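CHAD domain (PDB 6QV5) probably binds inorganic polyphosphate as an all-helical plant module and also carries a bound zinc ion. Local coordinates at residues A119-I132 with L257-A271. Residues are numbered along the deposited sequence; the frame is centred on the assembly and turned at random.
Sequences ANGLLELNALVQKI and LAQQQPQAAEAVQFA
Leu125 and Leu257 each plug into the opposite segment as a knob into a hole. Leu125 sits among Leu257, Ala267, Val268 and Ala271. Its CG stands anti to the backbone N (chi1 178°), and its two methyls part. Leu125 CD1 meets Val268 CG2 at 3.7 Å, the two side chains crossing nearly at right angles, while Leu125 CD2 rests on Ala271 CB at 3.8 Å. Leu257 enters the reverse hole, formed by Leu125, Leu128, Val129 and Ile132. Leu128 and Leu257 meet tip to tip, Leu128 CD2 to Leu257 CD2 at 3.9 Å, and the same Leu128 methyl touches Ala264 CB. Ile132 CG1 lies 3.8 Å from Leu257 CD1. At the other end Phe270 closes the contact. Ala119 CA lies over one Phe270 face, 4.0 Å from the centroid, in a CH-pi contact. Leu122 crosses the Phe270 side chain at about a right angle and puts CD1 3.7 Å from ring atom CE2. Nearby, the backbones are close: Gly121 CA and Ala267 CA are 5.6 Å apart, and Gly121 O is 3.4 Å from Ala267 CB. No hydrogen bond joins the segments, so the contact is apolar packing. Behind it, Val129 and Ile132 rest on Trp101 of helix 82-108, and Val268 and Ala271 on Leu254 of helix 224-260. Helix 224-260 ends before Gln261, and the chain turns into helix 265-281, with Ala264 as N-cap. That helical hairpin presents both its arms to helix 122-132, which crosses helix 265-271 at -95°. The arrangement is knobs-into-holes packing of a helix on a helical hairpin, at the periphery of the all-helical CHAD fold.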
ATOM      1  N   ALA A 119     -28.050  -6.242 -19.584  1.00112.72           N
ATOM      2  CA  ALA A 119     -26.759  -5.640 -19.917  1.00112.49           C
ATOM      3  C   ALA A 119     -26.738  -4.125 -19.683  1.00116.21           C
ATOM      4  O   ALA A 119     -25.693  -3.579 -19.321  1.00115.78           O
ATOM      5  CB  ALA A 119     -26.396  -5.951 -21.362  1.00113.22           C
ATOM      6  N   ASN A 120     -27.891  -3.456 -19.892  1.00112.45           N
ATOM      7  CA  ASN A 120     -28.061  -2.006 -19.746  1.00111.99           C
ATOM      8  C   ASN A 120     -28.240  -1.514 -18.292  1.00114.85           C
ATOM      9  O   ASN A 120     -28.244  -0.303 -18.056  1.00114.73           O
ATOM     10  CB  ASN A 120     -29.221  -1.525 -20.625  1.00112.65           C
ATOM     11  N   GLY A 121     -28.357  -2.448 -17.344  1.00110.01           N
ATOM     12  CA  GLY A 121     -28.560  -2.146 -15.928  1.00108.95           C
ATOM     13  C   GLY A 121     -27.323  -1.809 -15.116  1.00110.67           C
ATOM     14  O   GLY A 121     -27.367  -1.874 -13.885  1.00110.07           O
ATOM     15  N   LEU A 122     -26.217  -1.429 -15.782  1.00105.58           N
ATOM     16  CA  LEU A 122     -24.967  -1.072 -15.103  1.00104.50           C
ATOM     17  C   LEU A 122     -24.957   0.377 -14.591  1.00106.08           C
ATOM     18  O   LEU A 122     -24.116   0.724 -13.757  1.00105.49           O
ATOM     19  CB  LEU A 122     -23.735  -1.371 -15.979  1.00104.60           C
ATOM     20  CG  LEU A 122     -23.505  -2.837 -16.387  1.00109.46           C
ATOM     21  CD1 LEU A 122     -22.474  -2.933 -17.489  1.00109.66           C
ATOM     22  CD2 LEU A 122     -23.084  -3.701 -15.200  1.00111.92           C
ATOM     23  N   LEU A 123     -25.906   1.212 -15.072  1.00100.99           N
ATOM     24  CA  LEU A 123     -26.058   2.614 -14.667  1.00 99.99           C
ATOM     25  C   LEU A 123     -26.564   2.722 -13.225  1.00101.35           C
ATOM     26  O   LEU A 123     -26.064   3.556 -12.467  1.00100.89           O
ATOM     27  CB  LEU A 123     -26.987   3.372 -15.628  1.00100.14           C
ATOM     28  CG  LEU A 123     -26.355   3.826 -16.939  1.00105.00           C
ATOM     29  CD1 LEU A 123     -26.721   2.889 -18.076  1.00105.22           C
ATOM     30  CD2 LEU A 123     -26.776   5.240 -17.281  1.00107.64           C
ATOM     31  N   GLU A 124     -27.538   1.867 -12.847  1.00 95.84           N
ATOM     32  CA  GLU A 124     -28.090   1.825 -11.489  1.00 94.75           C
ATOM     33  C   GLU A 124     -27.104   1.172 -10.510  1.00 96.16           C
ATOM     34  O   GLU A 124     -27.131   1.485  -9.319  1.00 95.82           O
ATOM     35  CB  GLU A 124     -29.486   1.166 -11.450  1.00 96.18           C
ATOM     36  CG  GLU A 124     -29.538  -0.291 -11.886  1.00107.61           C
ATOM     37  CD  GLU A 124     -30.923  -0.825 -12.196  1.00129.89           C
ATOM     38  OE1 GLU A 124     -31.788  -0.808 -11.290  1.00126.58           O
ATOM     39  OE2 GLU A 124     -31.139  -1.272 -13.345  1.00123.50           O
ATOM     40  N   LEU A 125     -26.226   0.283 -11.024  1.00 90.80           N
ATOM     41  CA  LEU A 125     -25.181  -0.393 -10.251  1.00 89.70           C
ATOM     42  C   LEU A 125     -24.086   0.616  -9.889  1.00 91.21           C
ATOM     43  O   LEU A 125     -23.606   0.609  -8.756  1.00 90.55           O
ATOM     44  CB  LEU A 125     -24.599  -1.585 -11.042  1.00 89.71           C
ATOM     45  CG  LEU A 125     -23.453  -2.376 -10.390  1.00 94.40           C
ATOM     46  CD1 LEU A 125     -23.932  -3.178  -9.195  1.00 94.58           C
ATOM     47  CD2 LEU A 125     -22.794  -3.295 -11.388  1.00 97.00           C
ATOM     48  N   ASN A 126     -23.724   1.498 -10.849  1.00 86.16           N
ATOM     49  CA  ASN A 126     -22.730   2.560 -10.681  1.00 85.25           C
ATOM     50  C   ASN A 126     -23.181   3.549  -9.600  1.00 87.27           C
ATOM     51  O   ASN A 126     -22.349   4.032  -8.834  1.00 86.87           O
ATOM     52  CB  ASN A 126     -22.490   3.283 -12.005  1.00 86.72           C
ATOM     53  CG  ASN A 126     -21.295   4.199 -11.984  1.00114.28           C
ATOM     54  OD1 ASN A 126     -20.148   3.770 -12.157  1.00110.14           O
ATOM     55  ND2 ASN A 126     -21.536   5.483 -11.770  1.00106.93           N
ATOM     56  N   ALA A 127     -24.502   3.821  -9.532  1.00 82.34           N
ATOM     57  CA  ALA A 127     -25.123   4.700  -8.541  1.00 81.44           C
ATOM     58  C   ALA A 127     -25.105   4.042  -7.156  1.00 83.33           C
ATOM     59  O   ALA A 127     -24.909   4.738  -6.158  1.00 83.01           O
ATOM     60  CB  ALA A 127     -26.551   5.022  -8.950  1.00 82.22           C
ATOM     61  N   LEU A 128     -25.294   2.702  -7.104  1.00 78.13           N
ATOM     62  CA  LEU A 128     -25.273   1.917  -5.867  1.00 77.08           C
ATOM     63  C   LEU A 128     -23.848   1.819  -5.312  1.00 78.19           C
ATOM     64  O   LEU A 128     -23.660   1.990  -4.109  1.00 77.70           O
ATOM     65  CB  LEU A 128     -25.891   0.518  -6.084  1.00 77.30           C
ATOM     66  CG  LEU A 128     -25.995  -0.419  -4.862  1.00 82.34           C
ATOM     67  CD1 LEU A 128     -27.010   0.088  -3.839  1.00 82.61           C
ATOM     68  CD2 LEU A 128     -26.374  -1.821  -5.290  1.00 85.14           C
ATOM     69  N   VAL A 129     -22.852   1.563  -6.187  1.00 72.62           N
ATOM     70  CA  VAL A 129     -21.435   1.471  -5.818  1.00 71.46           C
ATOM     71  C   VAL A 129     -20.940   2.834  -5.292  1.00 73.09           C
ATOM     72  O   VAL A 129     -20.237   2.870  -4.280  1.00 72.30           O
ATOM     73  CB  VAL A 129     -20.566   0.868  -6.962  1.00 75.15           C
ATOM     74  CG1 VAL A 129     -19.068   1.029  -6.698  1.00 74.87           C
ATOM     75  CG2 VAL A 129     -20.906  -0.604  -7.180  1.00 74.94           C
ATOM     76  N   GLN A 130     -21.378   3.945  -5.933  1.00 68.48           N
ATOM     77  CA  GLN A 130     -21.056   5.321  -5.536  1.00 67.84           C
ATOM     78  C   GLN A 130     -21.634   5.629  -4.151  1.00 70.61           C
ATOM     79  O   GLN A 130     -20.983   6.312  -3.363  1.00 70.47           O
ATOM     80  CB  GLN A 130     -21.577   6.330  -6.574  1.00 69.21           C
ATOM     81  CG  GLN A 130     -20.906   7.703  -6.493  1.00 85.98           C
ATOM     82  CD  GLN A 130     -21.377   8.691  -7.538  1.00106.78           C
ATOM     83  OE1 GLN A 130     -22.028   8.349  -8.535  1.00102.83           O
ATOM     84  NE2 GLN A 130     -21.041   9.957  -7.335  1.00 99.57           N
ATOM     85  N   LYS A 131     -22.842   5.103  -3.858  1.00 66.11           N
ATOM     86  CA  LYS A 131     -23.533   5.254  -2.575  1.00 65.31           C
ATOM     87  C   LYS A 131     -22.742   4.536  -1.473  1.00 67.73           C
ATOM     88  O   LYS A 131     -22.582   5.096  -0.389  1.00 67.41           O
ATOM     89  CB  LYS A 131     -24.972   4.711  -2.673  1.00 67.78           C
ATOM     90  CG  LYS A 131     -25.855   5.003  -1.463  1.00 82.80           C
ATOM     91  CD  LYS A 131     -27.202   4.300  -1.577  1.00 92.65           C
ATOM     92  CE  LYS A 131     -28.046   4.483  -0.340  1.00104.09           C
ATOM     93  NZ  LYS A 131     -29.362   3.798  -0.460  1.00113.03           N
ATOM     94  N   ILE A 132     -22.226   3.317  -1.765  1.00 63.05           N
ATOM     95  CA  ILE A 132     -21.430   2.526  -0.819  1.00 62.37           C
ATOM     96  C   ILE A 132     -20.076   3.201  -0.568  1.00 65.10           C
ATOM     97  O   ILE A 132     -19.689   3.350   0.590  1.00 64.68           O
ATOM     98  CB  ILE A 132     -21.298   1.021  -1.229  1.00 65.47           C
ATOM     99  CG1 ILE A 132     -22.675   0.346  -1.514  1.00 65.88           C
ATOM    100  CG2 ILE A 132     -20.478   0.210  -0.208  1.00 66.18           C
ATOM    101  CD1 ILE A 132     -23.727   0.266  -0.338  1.00 74.41           C
ATOM    102  N   LEU A 257     -21.943  -7.344  -1.942  1.00 81.46           N
ATOM    103  CA  LEU A 257     -22.995  -6.375  -2.260  1.00 81.71           C
ATOM    104  C   LEU A 257     -24.270  -7.094  -2.733  1.00 86.84           C
ATOM    105  O   LEU A 257     -25.367  -6.617  -2.452  1.00 86.41           O
ATOM    106  CB  LEU A 257     -22.493  -5.368  -3.321  1.00 81.70           C
ATOM    107  CG  LEU A 257     -23.434  -4.228  -3.752  1.00 86.25           C
ATOM    108  CD1 LEU A 257     -23.566  -3.169  -2.667  1.00 86.50           C
ATOM    109  CD2 LEU A 257     -22.950  -3.584  -5.032  1.00 88.32           C
ATOM    110  N   ALA A 258     -24.119  -8.245  -3.425  1.00 84.40           N
ATOM    111  CA  ALA A 258     -25.231  -9.063  -3.922  1.00 84.76           C
ATOM    112  C   ALA A 258     -26.040  -9.675  -2.773  1.00 90.19           C
ATOM    113  O   ALA A 258     -27.267  -9.749  -2.863  1.00 89.87           O
ATOM    114  CB  ALA A 258     -24.708 -10.163  -4.831  1.00 85.45           C
ATOM    115  N   GLN A 259     -25.349 -10.102  -1.696  1.00 87.89           N
ATOM    116  CA  GLN A 259     -25.962 -10.703  -0.507  1.00 88.18           C
ATOM    117  C   GLN A 259     -26.717  -9.667   0.328  1.00 92.84           C
ATOM    118  O   GLN A 259     -27.807  -9.964   0.819  1.00 92.62           O
ATOM    119  CB  GLN A 259     -24.909 -11.430   0.352  1.00 89.61           C
ATOM    120  CG  GLN A 259     -24.334 -12.709  -0.279  1.00107.25           C
ATOM    121  CD  GLN A 259     -25.318 -13.857  -0.383  1.00128.86           C
ATOM    122  OE1 GLN A 259     -25.518 -14.434  -1.457  1.00124.99           O
ATOM    123  NE2 GLN A 259     -25.949 -14.228   0.726  1.00121.55           N
ATOM    124  N   GLN A 260     -26.143  -8.456   0.483  1.00 89.87           N
ATOM    125  CA  GLN A 260     -26.747  -7.364   1.254  1.00 89.98           C
ATOM    126  C   GLN A 260     -27.843  -6.632   0.477  1.00 94.40           C
ATOM    127  O   GLN A 260     -28.845  -6.232   1.074  1.00 94.06           O
ATOM    128  CB  GLN A 260     -25.678  -6.379   1.767  1.00 91.36           C
ATOM    129  CG  GLN A 260     -24.688  -6.974   2.777  1.00108.66           C
ATOM    130  CD  GLN A 260     -25.342  -7.457   4.053  1.00130.51           C
ATOM    131  OE1 GLN A 260     -25.867  -6.675   4.854  1.00126.59           O
ATOM    132  NE2 GLN A 260     -25.318  -8.765   4.268  1.00122.91           N
ATOM    133  N   GLN A 261     -27.653  -6.459  -0.844  1.00 91.38           N
ATOM    134  CA  GLN A 261     -28.607  -5.795  -1.738  1.00 91.36           C
ATOM    135  C   GLN A 261     -29.091  -6.815  -2.795  1.00 95.28           C
ATOM    136  O   GLN A 261     -28.503  -6.900  -3.878  1.00 95.04           O
ATOM    137  CB  GLN A 261     -27.985  -4.544  -2.404  1.00 92.82           C
ATOM    138  CG  GLN A 261     -27.312  -3.548  -1.450  1.00109.41           C
ATOM    139  CD  GLN A 261     -28.284  -2.732  -0.629  1.00129.73           C
ATOM    140  OE1 GLN A 261     -29.208  -2.095  -1.150  1.00125.34           O
ATOM    141  NE2 GLN A 261     -28.080  -2.720   0.679  1.00122.63           N
ATOM    142  N   PRO A 262     -30.138  -7.622  -2.495  1.00 91.67           N
ATOM    143  CA  PRO A 262     -30.602  -8.623  -3.475  1.00 91.48           C
ATOM    144  C   PRO A 262     -31.363  -8.040  -4.671  1.00 95.18           C
ATOM    145  O   PRO A 262     -31.613  -8.758  -5.642  1.00 94.75           O
ATOM    146  CB  PRO A 262     -31.485  -9.567  -2.640  1.00 93.25           C
ATOM    147  CG  PRO A 262     -31.334  -9.119  -1.204  1.00 97.67           C
ATOM    148  CD  PRO A 262     -30.943  -7.684  -1.260  1.00 93.17           C
ATOM    149  N   GLN A 263     -31.723  -6.744  -4.599  1.00 91.46           N
ATOM    150  CA  GLN A 263     -32.452  -6.002  -5.634  1.00 91.04           C
ATOM    151  C   GLN A 263     -31.640  -5.774  -6.916  1.00 94.17           C
ATOM    152  O   GLN A 263     -32.204  -5.854  -8.010  1.00 94.02           O
ATOM    153  CB  GLN A 263     -33.017  -4.668  -5.090  1.00 92.43           C
ATOM    154  CG  GLN A 263     -32.295  -4.092  -3.862  1.00107.66           C
ATOM    155  CD  GLN A 263     -31.425  -2.903  -4.183  1.00126.58           C
ATOM    156  OE1 GLN A 263     -31.812  -1.748  -3.984  1.00122.22           O
ATOM    157  NE2 GLN A 263     -30.221  -3.157  -4.669  1.00118.52           N
ATOM    158  N   ALA A 264     -30.329  -5.494  -6.785  1.00 89.71           N
ATOM    159  CA  ALA A 264     -29.428  -5.235  -7.913  1.00 89.08           C
ATOM    160  C   ALA A 264     -28.565  -6.451  -8.315  1.00 91.52           C
ATOM    161  O   ALA A 264     -27.657  -6.306  -9.139  1.00 91.04           O
ATOM    162  CB  ALA A 264     -28.544  -4.032  -7.606  1.00 89.82           C
ATOM    163  N   ALA A 265     -28.881  -7.648  -7.766  1.00 86.96           N
ATOM    164  CA  ALA A 265     -28.183  -8.920  -8.005  1.00 86.17           C
ATOM    165  C   ALA A 265     -27.944  -9.261  -9.481  1.00 88.73           C
ATOM    166  O   ALA A 265     -26.886  -9.803  -9.803  1.00 88.32           O
ATOM    167  CB  ALA A 265     -28.912 -10.059  -7.313  1.00 86.93           C
ATOM    168  N   GLU A 266     -28.912  -8.940 -10.368  1.00 84.19           N
ATOM    169  CA  GLU A 266     -28.820  -9.176 -11.815  1.00 83.39           C
ATOM    170  C   GLU A 266     -27.697  -8.342 -12.437  1.00 85.68           C
ATOM    171  O   GLU A 266     -26.918  -8.867 -13.235  1.00 85.22           O
ATOM    172  CB  GLU A 266     -30.160  -8.883 -12.508  1.00 84.79           C
ATOM    173  CG  GLU A 266     -31.183  -9.994 -12.355  1.00 96.09           C
ATOM    174  CD  GLU A 266     -32.505  -9.728 -13.049  1.00118.78           C
ATOM    175  OE1 GLU A 266     -33.510  -9.493 -12.340  1.00112.83           O
ATOM    176  OE2 GLU A 266     -32.538  -9.754 -14.301  1.00115.20           O
ATOM    177  N   ALA A 267     -27.606  -7.053 -12.050  1.00 81.13           N
ATOM    178  CA  ALA A 267     -26.577  -6.117 -12.506  1.00 80.47           C
ATOM    179  C   ALA A 267     -25.211  -6.501 -11.928  1.00 83.06           C
ATOM    180  O   ALA A 267     -24.199  -6.352 -12.616  1.00 82.65           O
ATOM    181  CB  ALA A 267     -26.939  -4.701 -12.090  1.00 81.22           C
ATOM    182  N   VAL A 268     -25.193  -7.008 -10.671  1.00 78.57           N
ATOM    183  CA  VAL A 268     -23.994  -7.459  -9.954  1.00 77.80           C
ATOM    184  C   VAL A 268     -23.387  -8.671 -10.676  1.00 80.48           C
ATOM    185  O   VAL A 268     -22.199  -8.648 -11.001  1.00 80.10           O
ATOM    186  CB  VAL A 268     -24.286  -7.766  -8.454  1.00 81.53           C
ATOM    187  CG1 VAL A 268     -23.127  -8.512  -7.799  1.00 81.20           C
ATOM    188  CG2 VAL A 268     -24.610  -6.496  -7.675  1.00 81.32           C
ATOM    189  N   GLN A 269     -24.210  -9.715 -10.926  1.00 76.11           N
ATOM    190  CA  GLN A 269     -23.803 -10.950 -11.602  1.00 75.68           C
ATOM    191  C   GLN A 269     -23.254 -10.697 -13.009  1.00 78.46           C
ATOM    192  O   GLN A 269     -22.330 -11.396 -13.427  1.00 77.97           O
ATOM    193  CB  GLN A 269     -24.942 -11.986 -11.615  1.00 77.08           C
ATOM    194  CG  GLN A 269     -25.215 -12.642 -10.258  1.00 90.97           C
ATOM    195  CD  GLN A 269     -24.178 -13.667  -9.870  1.00108.15           C
ATOM    196  OE1 GLN A 269     -23.145 -13.348  -9.273  1.00101.16           O
ATOM    197  NE2 GLN A 269     -24.435 -14.926 -10.194  1.00102.29           N
ATOM    198  N   PHE A 270     -23.790  -9.671 -13.715  1.00 74.28           N
ATOM    199  CA  PHE A 270     -23.333  -9.262 -15.044  1.00 73.93           C
ATOM    200  C   PHE A 270     -21.915  -8.699 -14.953  1.00 76.14           C
ATOM    201  O   PHE A 270     -21.064  -9.056 -15.771  1.00 75.19           O
ATOM    202  CB  PHE A 270     -24.295  -8.233 -15.677  1.00 76.04           C
ATOM    203  CG  PHE A 270     -23.952  -7.860 -17.102  1.00 77.94           C
ATOM    204  CD1 PHE A 270     -24.438  -8.605 -18.169  1.00 81.17           C
ATOM    205  CD2 PHE A 270     -23.134  -6.768 -17.376  1.00 80.35           C
ATOM    206  CE1 PHE A 270     -24.108  -8.268 -19.487  1.00 82.33           C
ATOM    207  CE2 PHE A 270     -22.798  -6.438 -18.692  1.00 83.27           C
ATOM    208  CZ  PHE A 270     -23.290  -7.187 -19.738  1.00 81.41           C
ATOM    209  N   ALA A 271     -21.668  -7.826 -13.953  1.00 71.91           N
ATOM    210  CA  ALA A 271     -20.371  -7.209 -13.690  1.00 71.16           C
ATOM    211  C   ALA A 271     -19.367  -8.266 -13.229  1.00 74.16           C
ATOM    212  O   ALA A 271     -18.228  -8.257 -13.692  1.00 73.37           O
ATOM    213  CB  ALA A 271     -20.512  -6.119 -12.639  1.00 71.90           C
TER